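Local coordinates for divalent-cation tolerance protein CutA (Thermotoga maritima, PDB 1VHF), which is probably involved in resistance toward heavy metals and belongs to the trimeric, copper-binding CutA family, at residues E13-A16 with L17-R21; E93-N96 with W97-E100. One frame throughout, in Å; residues are numbered along the deposited sequence.

Contact 1. Residues E13-A16 with L17-R21; sequences EEKA and LEIGR
K15 and E18 form the salt bridge of this helical turn, their side chains running alongside each other in the same direction. The ammonium NZ of K15 lies 2.9 Å from E18 OE1, reaching that oxygen on its syn side, tilted 32° out of the carboxylate plane. The lysine gets there by folding: its chain bends twice, at chi2 and chi3, which turns the end forward along the helix, toward the next turn, while the nearly extended glutamate leans back to meet it.

The same bend also lays the methylene chain against I19: K15 CD lies 3.4 Å from I19 CD1, a tight carbon pair, and one side chain thus touches the i+4 isoleucine while its charged end holds the i+3 glutamate. Opposite charges spaced i, i+3 on a helix are a textbook way of tying one turn to the next. Helix 13-25 follows strand 3-10 in the ferredoxin-like fold of the CutA family, and its buried side, with A16 and I19, rests on F10 of that strand; I19 also touches L71 and L74 of helix 64-74. On another flank E13 and L17 meet more loosely, L17 CD1 coming 3.8 Å from E13 OE2, and E13 and A16 both touch W53.

Backbone bonds of the i, i+4 kind run beneath these side chains. L17 N donates to E13 O at 2.9 Å, nearly straight at 173°, and G20 N reaches A16 O at 2.9 Å. Ahead of them, K15 N is hydrogen-bonded to N12 OD1, a side-chain acceptor at the start of the helix.

Contact 2. Residues E93-N96 with W97-E100; sequences EYMN and WLRE
Y94 and L98 make the apolar centre of this stretch of helix 92-101, the C-terminal helix that follows the ferredoxin-like core of CutA. The leucine lies over one face of the phenol ring: L98 CG stands 4.1 Å from the ring centroid, only 26° off the ring normal, in a CH-pi contact, and its CD1 comes to 3.5 Å from Y94 CE2. With CG anti to the backbone N (chi1 -175°), the tyrosine swings its ring forward along the helix to reach residues one turn on. W97 runs beside it, pointing the same way; the Y94 ring and the six-membered ring of W97 are nearly parallel, their planes 26° apart, but slid so far that they barely overlap, and Y94 CE1 meets W97 CE3 at 3.7 Å. Both aromatic side chains also touch C31 of strand 31-43, and the hydroxyl of Y94 has a weak hydrogen bond to K58.

Selenomethionine M95 crosses L98 at about a right angle, its CE 4.0 Å from L98 CB, and both side chains pack on L3 of strand 3-10. Farther out, R99 bends at chi3 and folds its guanidinium back over the preceding turn, where NH2 lies 3.3 Å from M95 CG. M95 O lies over one face of that group, offset toward its rim, while at its edge, near its plane, sits N96 OD1, 3.2 Å from R99 NH1.

Contact 1 and contact 2 illustrate one principle, side chains three and four residues apart meeting along a helix, at two separate places in the chain. Their centres lie about 23 Å apart and their nearest atoms about 11 Å, so they do not touch. Strand 3-10 connects their surroundings: F10, at its end, is touched by A16 and I19 of contact 1, and L3, at its beginning, by M95 and L98 of contact 2. Contact 1 sits nearer the centre of the chain, about 10 Å from it, against about 18 Å for contact 2. Neither contact contains a bound metal.

Contact 1. Residues E13-A16 with L17-R21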
ATOM      1  N   GLU A  13      -4.085   3.994 -12.199  1.00 11.29           N
ATOM      2  CA  GLU A  13      -3.664   5.097 -11.357  1.00 11.40           C
ATOM      3  C   GLU A  13      -4.819   5.596 -10.500  1.00 13.47           C
ATOM      4  O   GLU A  13      -4.658   5.814  -9.296  1.00 11.44           O
ATOM      5  CB  GLU A  13      -3.072   6.260 -12.176  1.00 13.15           C
ATOM      6  CG  GLU A  13      -2.446   7.370 -11.335  1.00 15.48           C
ATOM      7  CD  GLU A  13      -1.937   8.578 -12.090  1.00 17.93           C
ATOM      8  OE1 GLU A  13      -1.914   8.521 -13.329  1.00 20.73           O
ATOM      9  OE2 GLU A  13      -1.520   9.582 -11.455  1.00 19.39           O
ATOM     10  N   GLU A  14      -5.996   5.676 -11.109  1.00 13.07           N
ATOM     11  CA  GLU A  14      -7.158   6.197 -10.373  1.00 13.57           C
ATOM     12  C   GLU A  14      -7.494   5.333  -9.172  1.00 11.95           C
ATOM     13  O   GLU A  14      -7.739   5.884  -8.093  1.00 13.68           O
ATOM     14  CB  GLU A  14      -8.345   6.232 -11.361  1.00 17.11           C
ATOM     15  CG  GLU A  14      -8.178   7.308 -12.425  1.00 21.82           C
ATOM     16  CD  GLU A  14      -7.138   7.089 -13.493  1.00 27.25           C
ATOM     17  OE1 GLU A  14      -6.720   5.959 -13.820  1.00 24.60           O
ATOM     18  OE2 GLU A  14      -6.690   8.134 -14.067  1.00 29.15           O
ATOM     19  N   LYS A  15      -7.416   4.022  -9.303  1.00 11.58           N
ATOM     20  CA  LYS A  15      -7.730   3.140  -8.170  1.00 11.51           C
ATOM     21  C   LYS A  15      -6.661   3.239  -7.080  1.00 11.43           C
ATOM     22  O   LYS A  15      -6.998   3.266  -5.901  1.00 10.21           O
ATOM     23  CB  LYS A  15      -7.915   1.705  -8.591  1.00 14.02           C
ATOM     24  CG  LYS A  15      -8.384   0.769  -7.490  1.00 20.92           C
ATOM     25  CD  LYS A  15      -9.635   1.330  -6.793  1.00 21.13           C
ATOM     26  CE  LYS A  15     -10.851   1.184  -7.699  1.00 20.20           C
ATOM     27  NZ  LYS A  15     -12.118   1.293  -6.866  1.00 21.87           N
ATOM     28  N   ALA A  16      -5.394   3.344  -7.483  1.00 11.11           N
ATOM     29  CA  ALA A  16      -4.364   3.476  -6.450  1.00  9.62           C
ATOM     30  C   ALA A  16      -4.554   4.757  -5.657  1.00  9.16           C
ATOM     31  O   ALA A  16      -4.425   4.773  -4.403  1.00  9.10           O
ATOM     32  CB  ALA A  16      -2.980   3.439  -7.100  1.00  8.87           C
ATOM     33  N   LEU A  17      -4.761   5.868  -6.372  1.00  9.00           N
ATOM     34  CA  LEU A  17      -4.927   7.149  -5.701  1.00  9.28           C
ATOM     35  C   LEU A  17      -6.228   7.204  -4.875  1.00  9.28           C
ATOM     36  O   LEU A  17      -6.156   7.797  -3.800  1.00 10.77           O
ATOM     37  CB  LEU A  17      -4.909   8.332  -6.687  1.00 10.13           C
ATOM     38  CG  LEU A  17      -3.681   8.437  -7.580  1.00 17.82           C
ATOM     39  CD1 LEU A  17      -3.749   9.771  -8.346  1.00 17.31           C
ATOM     40  CD2 LEU A  17      -2.374   8.301  -6.854  1.00 18.23           C
ATOM     41  N   GLU A  18      -7.304   6.591  -5.377  1.00 10.09           N
ATOM     42  CA  GLU A  18      -8.569   6.658  -4.587  1.00  9.80           C
ATOM     43  C   GLU A  18      -8.408   5.863  -3.307  1.00 10.56           C
ATOM     44  O   GLU A  18      -8.849   6.306  -2.238  1.00 10.87           O
ATOM     45  CB  GLU A  18      -9.666   6.046  -5.465  1.00 12.32           C
ATOM     46  CG  GLU A  18     -11.034   5.885  -4.813  1.00 18.23           C
ATOM     47  CD  GLU A  18     -11.895   4.790  -5.393  1.00 22.85           C
ATOM     48  OE1 GLU A  18     -11.623   4.166  -6.433  1.00 25.13           O
ATOM     49  OE2 GLU A  18     -12.989   4.508  -4.815  1.00 25.05           O
ATOM     50  N   ILE A  19      -7.767   4.682  -3.391  1.00  8.26           N
ATOM     51  CA  ILE A  19      -7.599   3.866  -2.171  1.00  9.75           C
ATOM     52  C   ILE A  19      -6.660   4.567  -1.216  1.00  9.28           C
ATOM     53  O   ILE A  19      -6.899   4.621  -0.002  1.00 10.40           O
ATOM     54  CB  ILE A  19      -7.169   2.452  -2.588  1.00  7.44           C
ATOM     55  CG1 ILE A  19      -8.417   1.781  -3.208  1.00 10.83           C
ATOM     56  CG2 ILE A  19      -6.658   1.677  -1.394  1.00 10.54           C
ATOM     57  CD1 ILE A  19      -8.095   0.440  -3.844  1.00 11.67           C
ATOM     58  N   GLY A  20      -5.579   5.152  -1.743  1.00  9.46           N
ATOM     59  CA  GLY A  20      -4.688   5.901  -0.812  1.00  9.29           C
ATOM     60  C   GLY A  20      -5.466   7.028  -0.153  1.00  8.54           C
ATOM     61  O   GLY A  20      -5.260   7.254   1.034  1.00  9.57           O
ATOM     62  N   ARG A  21      -6.253   7.796  -0.928  1.00  9.23           N
ATOM     63  CA  ARG A  21      -7.038   8.868  -0.276  1.00  9.68           C
ATOM     64  C   ARG A  21      -7.976   8.299   0.762  1.00 10.30           C
ATOM     65  O   ARG A  21      -8.079   8.900   1.858  1.00 11.44           O
ATOM     66  CB  ARG A  21      -7.826   9.597  -1.385  1.00 12.25           C
ATOM     67  CG  ARG A  21      -8.716  10.693  -0.788  1.00 19.19           C
ATOM     68  CD  ARG A  21      -9.597  11.327  -1.848  1.00 23.38           C
ATOM     69  NE  ARG A  21      -9.954  12.690  -1.541  1.00 33.89           N
ATOM     70  CZ  ARG A  21      -9.173  13.746  -1.370  1.00 34.31           C
ATOM     71  NH1 ARG A  21      -7.860  13.676  -1.467  1.00 39.24           N
ATOM     72  NH2 ARG A  21      -9.744  14.911  -1.095  1.00 38.78           N
TER

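Contact 2. Residues E93-N96 with W97-E100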
ATOM      1  N   GLU A  93      12.560  13.115  13.418  1.00 13.16           N
ATOM      2  CA  GLU A  93      11.498  14.106  13.187  1.00 13.43           C
ATOM      3  C   GLU A  93      10.425  13.557  12.262  1.00 12.04           C
ATOM      4  O   GLU A  93       9.226  13.846  12.382  1.00 14.52           O
ATOM      5  CB  GLU A  93      12.089  15.390  12.619  1.00 16.37           C
ATOM      6  CG  GLU A  93      12.959  16.175  13.605  1.00 20.89           C
ATOM      7  CD  GLU A  93      14.428  15.875  13.420  1.00 23.86           C
ATOM      8  OE1 GLU A  93      14.825  14.700  13.231  1.00 20.70           O
ATOM      9  OE2 GLU A  93      15.250  16.828  13.479  1.00 28.75           O
ATOM     10  N   TYR A  94      10.833  12.722  11.295  1.00 13.15           N
ATOM     11  CA  TYR A  94       9.837  12.146  10.387  1.00 11.66           C
ATOM     12  C   TYR A  94       9.036  11.076  11.105  1.00 11.95           C
ATOM     13  O   TYR A  94       7.827  10.959  10.882  1.00 11.79           O
ATOM     14  CB  TYR A  94      10.574  11.563   9.152  1.00 11.88           C
ATOM     15  CG  TYR A  94       9.612  11.053   8.086  1.00 11.15           C
ATOM     16  CD1 TYR A  94       8.879  11.982   7.363  1.00 13.39           C
ATOM     17  CD2 TYR A  94       9.487   9.721   7.773  1.00 13.99           C
ATOM     18  CE1 TYR A  94       7.975  11.595   6.390  1.00 13.63           C
ATOM     19  CE2 TYR A  94       8.572   9.311   6.800  1.00 15.32           C
ATOM     20  CZ  TYR A  94       7.849  10.250   6.121  1.00 15.64           C
ATOM     21  OH  TYR A  94       6.956   9.881   5.119  1.00 17.52           O
HETATM   22  N   MSE A  95       9.690  10.294  11.961  1.00 11.52           N
HETATM   23  CA  MSE A  95       9.001   9.254  12.711  1.00 11.80           C
HETATM   24  C   MSE A  95       7.955   9.932  13.631  1.00 13.95           C
HETATM   25  O   MSE A  95       6.879   9.376  13.767  1.00 13.78           O
HETATM   26  CB  MSE A  95       9.926   8.439  13.590  1.00 16.21           C
HETATM   27  CG  MSE A  95       9.265   7.274  14.322  1.00 16.57           C
HETATM   28 SE   MSE A  95       8.750   5.839  13.141  1.00 24.33          SE
HETATM   29  CE  MSE A  95       6.852   5.939  13.340  1.00 22.85           C
ATOM     30  N   ASN A  96       8.325  11.095  14.174  1.00 13.83           N
ATOM     31  CA  ASN A  96       7.320  11.761  15.048  1.00 15.43           C
ATOM     32  C   ASN A  96       6.132  12.239  14.237  1.00 15.00           C
ATOM     33  O   ASN A  96       4.976  12.142  14.661  1.00 15.46           O
ATOM     34  CB  ASN A  96       7.965  12.966  15.724  1.00 15.40           C
ATOM     35  CG  ASN A  96       9.042  12.616  16.732  1.00 19.64           C
ATOM     36  OD1 ASN A  96       9.046  11.532  17.309  1.00 24.30           O
ATOM     37  ND2 ASN A  96       9.949  13.553  16.961  1.00 23.60           N
ATOM     38  N   TRP A  97       6.379  12.775  13.041  1.00 14.74           N
ATOM     39  CA  TRP A  97       5.297  13.235  12.177  1.00 14.09           C
ATOM     40  C   TRP A  97       4.411  12.037  11.792  1.00 15.12           C
ATOM     41  O   TRP A  97       3.182  12.127  11.820  1.00 14.80           O
ATOM     42  CB  TRP A  97       5.878  13.896  10.931  1.00 13.23           C
ATOM     43  CG  TRP A  97       4.831  14.223   9.904  1.00 13.71           C
ATOM     44  CD1 TRP A  97       3.972  15.285   9.924  1.00 14.37           C
ATOM     45  CD2 TRP A  97       4.428  13.409   8.797  1.00 12.82           C
ATOM     46  NE1 TRP A  97       3.107  15.232   8.853  1.00 14.73           N
ATOM     47  CE2 TRP A  97       3.388  14.088   8.137  1.00 11.67           C
ATOM     48  CE3 TRP A  97       4.892  12.191   8.273  1.00 14.63           C
ATOM     49  CZ2 TRP A  97       2.738  13.620   6.993  1.00 15.25           C
ATOM     50  CZ3 TRP A  97       4.299  11.759   7.086  1.00 15.02           C
ATOM     51  CH2 TRP A  97       3.209  12.421   6.513  1.00 14.84           C
ATOM     52  N   LEU A  98       5.034  10.909  11.470  1.00 14.56           N
ATOM     53  CA  LEU A  98       4.273   9.714  11.089  1.00 16.23           C
ATOM     54  C   LEU A  98       3.360   9.245  12.221  1.00 16.88           C
ATOM     55  O   LEU A  98       2.172   8.969  12.039  1.00 16.78           O
ATOM     56  CB  LEU A  98       5.261   8.573  10.767  1.00 17.07           C
ATOM     57  CG  LEU A  98       6.017   8.606   9.445  1.00 20.35           C
ATOM     58  CD1 LEU A  98       7.074   7.486   9.423  1.00 21.17           C
ATOM     59  CD2 LEU A  98       5.125   8.464   8.231  1.00 20.26           C
ATOM     60  N   ARG A  99       3.949   9.128  13.406  1.00 17.82           N
ATOM     61  CA  ARG A  99       3.226   8.679  14.597  1.00 20.14           C
ATOM     62  C   ARG A  99       2.095   9.635  14.932  1.00 21.75           C
ATOM     63  O   ARG A  99       0.988   9.177  15.244  1.00 23.75           O
ATOM     64  CB  ARG A  99       4.220   8.560  15.741  1.00 23.18           C
ATOM     65  CG  ARG A  99       3.679   8.115  17.086  1.00 29.21           C
ATOM     66  CD  ARG A  99       4.830   8.194  18.105  1.00 30.60           C
ATOM     67  NE  ARG A  99       5.872   7.234  17.751  1.00 32.97           N
ATOM     68  CZ  ARG A  99       7.165   7.517  17.650  1.00 32.54           C
ATOM     69  NH1 ARG A  99       7.603   8.748  17.863  1.00 34.45           N
ATOM     70  NH2 ARG A  99       8.013   6.538  17.334  1.00 31.01           N
ATOM     71  N   GLU A 100       2.330  10.934  14.891  1.00 20.77           N
ATOM     72  CA  GLU A 100       1.284  11.901  15.207  1.00 24.59           C
ATOM     73  C   GLU A 100       0.158  11.870  14.206  1.00 24.41           C
ATOM     74  O   GLU A 100      -1.010  11.939  14.608  1.00 25.37           O
ATOM     75  CB  GLU A 100       1.891  13.293  15.384  1.00 28.29           C
ATOM     76  CG  GLU A 100       2.843  13.336  16.589  1.00 35.14           C
ATOM     77  CD  GLU A 100       2.078  13.244  17.900  1.00 38.33           C
ATOM     78  OE1 GLU A 100       1.312  14.183  18.192  1.00 42.23           O
ATOM     79  OE2 GLU A 100       2.205  12.223  18.607  1.00 41.29           O
TER